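Local coordinates for nicking enzyme (Staphylococcus aureus, PDB 4HT4), which probably nicks plasmid DNA as a relaxase of the MobA/MobL family, starting the conjugative transfer of antibiotic resistance between bacteria, at residues A[18-23]-A[39-44]; A[113-118]-A[133-138]. The protein carries 1 engineered substitution. All coordinates share one frame; numbering follows the deposited sequence.

Interaction 1 of 2, residues A[18-23]-A[39-44]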
loop_
_atom_site.group_PDB
_atom_site.type_symbol
_atom_site.label_atom_id
_atom_site.label_comp_id
_atom_site.label_asym_id
_atom_site.label_seq_id
_atom_site.Cartn_x
_atom_site.Cartn_y
_atom_site.Cartn_z
ATOM N N ALA A 18 6.676 -10.107 -2.898
ATOM C CA ALA A 18 5.588 -9.554 -2.102
ATOM C C ALA A 18 5.704 -10.008 -0.653
ATOM O O ALA A 18 5.358 -9.271 0.269
ATOM C CB ALA A 18 4.247 -9.961 -2.684
ATOM N N THR A 19 6.192 -11.231 -0.459
ATOM C CA THR A 19 6.375 -11.778 0.881
ATOM C C THR A 19 7.547 -11.105 1.583
ATOM O O THR A 19 7.523 -10.902 2.795
ATOM C CB THR A 19 6.610 -13.298 0.848
ATOM O OG1 THR A 19 7.672 -13.600 -0.064
ATOM C CG2 THR A 19 5.348 -14.019 0.404
ATOM N N ALA A 20 8.574 -10.762 0.812
ATOM C CA ALA A 20 9.739 -10.073 1.353
ATOM C C ALA A 20 9.393 -8.641 1.749
ATOM O O ALA A 20 9.760 -8.183 2.831
ATOM C CB ALA A 20 10.877 -10.088 0.349
ATOM N N LYS A 21 8.691 -7.937 0.865
ATOM C CA LYS A 21 8.288 -6.557 1.122
ATOM C C LYS A 21 7.319 -6.444 2.293
ATOM O O LYS A 21 7.456 -5.556 3.134
ATOM C CB LYS A 21 7.670 -5.932 -0.131
ATOM C CG LYS A 21 8.671 -5.217 -1.018
ATOM C CD LYS A 21 9.251 -4.001 -0.313
ATOM C CE LYS A 21 10.375 -3.381 -1.125
ATOM N NZ LYS A 21 9.937 -3.051 -2.508
ATOM N N SER A 22 6.342 -7.345 2.346
ATOM C CA SER A 22 5.353 -7.333 3.417
ATOM C C SER A 22 6.002 -7.620 4.765
ATOM O O SER A 22 5.564 -7.109 5.793
ATOM C CB SER A 22 4.246 -8.349 3.143
ATOM O OG SER A 22 4.774 -9.656 3.021
ATOM N N ALA A 23 7.048 -8.439 4.752
ATOM C CA ALA A 23 7.776 -8.769 5.970
ATOM C C ALA A 23 8.718 -7.637 6.361
ATOM O O ALA A 23 8.861 -7.313 7.540
ATOM C CB ALA A 23 8.551 -10.062 5.789
ATOM N N LYS A 39 10.740 -15.424 5.166
ATOM C CA LYS A 39 11.095 -14.016 5.088
ATOM C C LYS A 39 11.008 -13.399 6.476
ATOM O O LYS A 39 9.952 -12.918 6.888
ATOM C CB LYS A 39 10.158 -13.285 4.126
ATOM C CG LYS A 39 9.978 -13.987 2.791
ATOM C CD LYS A 39 11.300 -14.120 2.052
ATOM C CE LYS A 39 11.118 -14.870 0.744
ATOM N NZ LYS A 39 12.401 -15.020 0.003
ATOM N N ASP A 40 12.123 -13.422 7.197
ATOM C CA ASP A 40 12.146 -12.947 8.575
ATOM C C ASP A 40 12.810 -11.581 8.699
ATOM O O ASP A 40 14.037 -11.475 8.717
ATOM C CB ASP A 40 12.853 -13.960 9.475
ATOM C CG ASP A 40 12.733 -13.614 10.947
ATOM O OD1 ASP A 40 11.794 -12.876 11.313
ATOM O OD2 ASP A 40 13.578 -14.082 11.739
ATOM N N TYR A 41 11.990 -10.538 8.785
ATOM C CA TYR A 41 12.485 -9.185 9.002
ATOM C C TYR A 41 11.923 -8.631 10.303
ATOM O O TYR A 41 11.683 -7.431 10.423
ATOM C CB TYR A 41 12.094 -8.273 7.840
ATOM C CG TYR A 41 12.748 -8.630 6.525
ATOM C CD1 TYR A 41 13.990 -8.114 6.184
ATOM C CD2 TYR A 41 12.120 -9.479 5.623
ATOM C CE1 TYR A 41 14.592 -8.435 4.981
ATOM C CE2 TYR A 41 12.714 -9.806 4.418
ATOM C CZ TYR A 41 13.948 -9.282 4.103
ATOM O OH TYR A 41 14.542 -9.606 2.904
ATOM N N SER A 42 11.723 -9.512 11.277
ATOM C CA SER A 42 11.151 -9.126 12.563
ATOM C C SER A 42 12.100 -8.260 13.390
ATOM O O SER A 42 11.705 -7.692 14.408
ATOM C CB SER A 42 10.740 -10.367 13.358
ATOM O OG SER A 42 11.830 -11.257 13.516
ATOM N N ASN A 43 13.351 -8.166 12.949
ATOM C CA ASN A 43 14.334 -7.324 13.619
ATOM C C ASN A 43 14.347 -5.902 13.062
ATOM O O ASN A 43 15.244 -5.113 13.361
ATOM C CB ASN A 43 15.730 -7.945 13.531
ATOM C CG ASN A 43 16.169 -8.194 12.102
ATOM O OD1 ASN A 43 15.362 -8.547 11.243
ATOM N ND2 ASN A 43 17.459 -8.011 11.841
ATOM N N LYS A 44 13.343 -5.583 12.250
ATOM C CA LYS A 44 13.206 -4.249 11.680
ATOM C C LYS A 44 12.231 -3.423 12.508
ATOM O O LYS A 44 11.694 -3.903 13.507
ATOM C CB LYS A 44 12.728 -4.331 10.230
ATOM C CG LYS A 44 13.712 -5.010 9.292
ATOM C CD LYS A 44 15.001 -4.215 9.180
ATOM C CE LYS A 44 15.958 -4.852 8.186
ATOM N NZ LYS A 44 17.211 -4.058 8.034
#
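A20 and A23, two alanines on one side of a helix, come up to K39 and Y41 at the point where a strand runs out into a loop. The CA atoms of A20 and K39 are 5.6 Å apart, as are those of A23 and Y41, so a step of three residues along the helix is matched by a step of two along the other segment, from the strand's end into the loop. Residues 18-23 form the first turns of helix 18-26; 39-40 end strand 37-40, and the chain then folds through a type I turn from Y41 to K44. K44 N bonds Y41 O across the turn, and the S42 hydroxyl donates back to OD1 of D40, just before it.

This is a case of a small hairpin folded back over the helix that precedes it. Strands 29-32 and 37-40 pair as a two-stranded antiparallel sheet apart from the main sheet of the relaxase domain, and the small side chains of A20 and A23 are consistent with so close an approach of the second strand's end.

The packing is by van der Waals contact. The methyl of A23 fits between strand and ring: its CB is 3.4 Å from K39 O and 3.6 Å from Y41 CD2, meeting the tyrosine at the ring edge, near its plane. With chi1 at -66° the ring lies beside the Y41 backbone N, which sends CD2 and CE2 back along the helix toward the A20 carbonyl. The Y41 ring also meets F24 edge-to-face. K39 and T19 cross obliquely; K39 CG is 3.7 Å from T19 OG1, and a bend at chi2 (-61°) carries the aliphatic chain past T19. The T19 hydroxyl itself is engaged by S17 and D32, while K39 NZ has weak, long ion pairs with E35 and E37.

Interaction 2 of 2, residues A[113-118]-A[133-138]; sequences EGMIVD and LLCTLR. With nucleotides of chain B.
T136 and I116 meet through both backbone and side chain. With chi1 at 58°, the T136 hydroxyl lies between its own N and carbonyl carbon, where OG1 accepts the I116 N-H at 3.2 Å almost in line (177°) and donates to R138 O; CG2 meanwhile rests 3.7 Å from I116 CB. T136 N returns a bond to I116 O. Further along, D118 and L134 form an antiparallel hydrogen-bonded pair, D118 N reaching L134 O at 2.7 Å, with the two CB atoms side by side. V117 and C135 turn to the opposite face: V117 CG2 approaches C135 SG, while CG1 lies 3.8 Å from L133 CD2. The selenomethionine M115 bends at chi3 (72°), bringing CE to 3.6 Å from C135 CB. Beyond the strand, R138 extends to DNA, where NH1 (2.9 Å) and NH2 both bond OP1 of DC16 of chain B, in the guanidinium plane; E75 pairs with NE. The segments belong to the hairpin of strands 117-122 and 130-136, the latter the middle strand of the five-stranded antiparallel sheet, with strand 48-52 beside the first, strand 81-89 beside the second, and helix 64-74 packed on I116 and L134.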
loop_
_atom_site.group_PDB
_atom_site.type_symbol
_atom_site.label_atom_id
_atom_site.label_comp_id
_atom_site.label_asym_id
_atom_site.label_seq_id
_atom_site.Cartn_x
_atom_site.Cartn_y
_atom_site.Cartn_z
ATOM N N GLU A 113 -11.718 1.183 -4.176
ATOM C CA GLU A 113 -11.629 1.187 -5.637
ATOM C C GLU A 113 -11.638 -0.124 -6.471
ATOM O O GLU A 113 -11.827 -0.031 -7.683
ATOM C CB GLU A 113 -10.461 2.075 -6.088
ATOM C CG GLU A 113 -10.630 3.539 -5.709
ATOM C CD GLU A 113 -9.531 4.418 -6.270
ATOM O OE1 GLU A 113 -8.954 5.212 -5.497
ATOM O OE2 GLU A 113 -9.251 4.323 -7.484
ATOM N N GLY A 114 -11.441 -1.323 -5.906
ATOM C CA GLY A 114 -11.185 -1.596 -4.504
ATOM C C GLY A 114 -10.074 -2.609 -4.327
ATOM O O GLY A 114 -10.275 -3.810 -4.508
HETATM N N MSE A 115 -8.895 -2.112 -3.970
HETATM C CA MSE A 115 -7.714 -2.949 -3.827
HETATM C C MSE A 115 -7.577 -3.439 -2.392
HETATM O O MSE A 115 -8.314 -3.010 -1.505
HETATM C CB MSE A 115 -6.468 -2.151 -4.215
HETATM C CG MSE A 115 -6.778 -0.917 -5.049
HETATM SE SE MSE A 115 -5.302 0.349 -5.164
HETATM C CE MSE A 115 -4.128 -0.663 -6.329
ATOM N N ILE A 116 -6.636 -4.349 -2.171
ATOM C CA ILE A 116 -6.273 -4.752 -0.822
ATOM C C ILE A 116 -4.996 -4.020 -0.436
ATOM O O ILE A 116 -3.990 -4.100 -1.142
ATOM C CB ILE A 116 -6.048 -6.266 -0.716
ATOM C CG1 ILE A 116 -7.326 -7.023 -1.081
ATOM C CG2 ILE A 116 -5.593 -6.634 0.687
ATOM C CD1 ILE A 116 -7.210 -8.520 -0.930
ATOM N N VAL A 117 -5.039 -3.304 0.682
ATOM C CA VAL A 117 -3.926 -2.452 1.077
ATOM C C VAL A 117 -3.227 -2.943 2.338
ATOM O O VAL A 117 -3.844 -3.067 3.396
ATOM C CB VAL A 117 -4.388 -1.003 1.299
ATOM C CG1 VAL A 117 -3.200 -0.112 1.614
ATOM C CG2 VAL A 117 -5.129 -0.494 0.074
ATOM N N ASP A 118 -1.935 -3.219 2.214
ATOM C CA ASP A 118 -1.121 -3.590 3.362
ATOM C C ASP A 118 -0.431 -2.342 3.900
ATOM O O ASP A 118 0.647 -1.970 3.435
ATOM C CB ASP A 118 -0.081 -4.637 2.965
ATOM C CG ASP A 118 0.497 -5.371 4.161
ATOM O OD1 ASP A 118 0.460 -4.823 5.283
ATOM O OD2 ASP A 118 0.994 -6.501 3.977
ATOM N N LEU A 133 2.538 1.546 1.477
ATOM C CA LEU A 133 1.260 0.928 1.143
ATOM C C LEU A 133 1.398 -0.103 0.024
ATOM O O LEU A 133 1.499 0.253 -1.150
ATOM C CB LEU A 133 0.223 1.986 0.755
ATOM C CG LEU A 133 -0.382 2.852 1.862
ATOM C CD1 LEU A 133 0.539 4.000 2.244
ATOM C CD2 LEU A 133 -1.742 3.377 1.432
ATOM N N LEU A 134 1.406 -1.380 0.396
ATOM C CA LEU A 134 1.430 -2.463 -0.581
ATOM C C LEU A 134 0.022 -2.774 -1.071
ATOM O O LEU A 134 -0.837 -3.199 -0.297
ATOM C CB LEU A 134 2.062 -3.721 0.015
ATOM C CG LEU A 134 3.538 -3.962 -0.289
ATOM C CD1 LEU A 134 4.001 -5.264 0.339
ATOM C CD2 LEU A 134 3.770 -3.981 -1.789
ATOM N N CYS A 135 -0.204 -2.568 -2.364
ATOM C CA CYS A 135 -1.526 -2.743 -2.947
ATOM C C CYS A 135 -1.530 -3.830 -4.015
ATOM O O CYS A 135 -0.570 -3.972 -4.774
ATOM C CB CYS A 135 -2.006 -1.424 -3.552
ATOM S SG CYS A 135 -1.954 -0.025 -2.412
ATOM N N THR A 136 -2.617 -4.594 -4.070
ATOM C CA THR A 136 -2.766 -5.643 -5.072
ATOM C C THR A 136 -2.970 -5.040 -6.457
ATOM O O THR A 136 -3.462 -3.920 -6.591
ATOM C CB THR A 136 -3.945 -6.575 -4.744
ATOM O OG1 THR A 136 -5.152 -5.808 -4.646
ATOM C CG2 THR A 136 -3.699 -7.296 -3.429
ATOM N N LEU A 137 -2.589 -5.788 -7.487
ATOM C CA LEU A 137 -2.716 -5.318 -8.861
ATOM C C LEU A 137 -3.959 -5.899 -9.530
ATOM O O LEU A 137 -4.244 -5.610 -10.692
ATOM C CB LEU A 137 -1.471 -5.683 -9.669
ATOM C CG LEU A 137 -0.130 -5.124 -9.191
ATOM C CD1 LEU A 137 0.996 -5.641 -10.064
ATOM C CD2 LEU A 137 -0.152 -3.611 -9.203
ATOM N N ARG A 138 -4.694 -6.719 -8.787
ATOM C CA ARG A 138 -5.911 -7.335 -9.300
ATOM C C ARG A 138 -7.062 -7.150 -8.318
ATOM O O ARG A 138 -6.845 -6.903 -7.132
ATOM C CB ARG A 138 -5.687 -8.827 -9.560
ATOM C CG ARG A 138 -4.557 -9.138 -10.532
ATOM C CD ARG A 138 -4.203 -10.616 -10.501
ATOM N NE ARG A 138 -3.052 -10.932 -11.342
ATOM C CZ ARG A 138 -3.131 -11.534 -12.525
ATOM N NH1 ARG A 138 -4.312 -11.896 -13.009
ATOM N NH2 ARG A 138 -2.031 -11.784 -13.221
ATOM P P DC B 16 -3.340 -11.980 -16.802
ATOM O OP1 DC B 16 -3.651 -12.911 -15.696
ATOM O OP2 DC B 16 -4.230 -10.824 -17.063
ATOM O "O5'" DC B 16 -1.857 -11.421 -16.591
ATOM C "C5'" DC B 16 -1.377 -10.375 -17.417
ATOM C "C4'" DC B 16 0.118 -10.484 -17.638
ATOM O "O4'" DC B 16 0.350 -10.748 -19.043
ATOM C "C3'" DC B 16 0.895 -9.222 -17.272
ATOM O "O3'" DC B 16 1.874 -9.510 -16.276
ATOM C "C2'" DC B 16 1.546 -8.741 -18.567
ATOM C "C1'" DC B 16 1.315 -9.863 -19.575
ATOM N N1 DC B 16 0.823 -9.354 -20.886
ATOM C C2 DC B 16 1.736 -9.035 -21.897
ATOM O O2 DC B 16 2.945 -9.182 -21.687
ATOM N N3 DC B 16 1.274 -8.572 -23.083
ATOM C C4 DC B 16 -0.036 -8.423 -23.276
ATOM N N4 DC B 16 -0.445 -7.964 -24.462
ATOM C C5 DC B 16 -0.985 -8.739 -22.259
ATOM C C6 DC B 16 -0.514 -9.197 -21.094
#

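Interactions 1 and 2 follow one another along the chain, their centres 18 Å apart, yet they touch: L134 CD1 lies 3.7 Å from S22 N and 3.8 Å from K21 CB, so helix 18-26 rests on the D118 and L134 face of the sheet. Helix 64-74 joins both, since R64 and W68 touch S22 and also hold the D118 carboxylate. The nickel is bound by H122, H130 and H132, on the two strands whose other ends form interaction 2. The side chain of L133 is about 10 Å from the bound nickel, and the side chain of Y41 about 12 Å from the same nickel. Interaction 2 grips DNA through R138; the nearest atom of interaction 1 is about 10 Å from the bound nucleic acid.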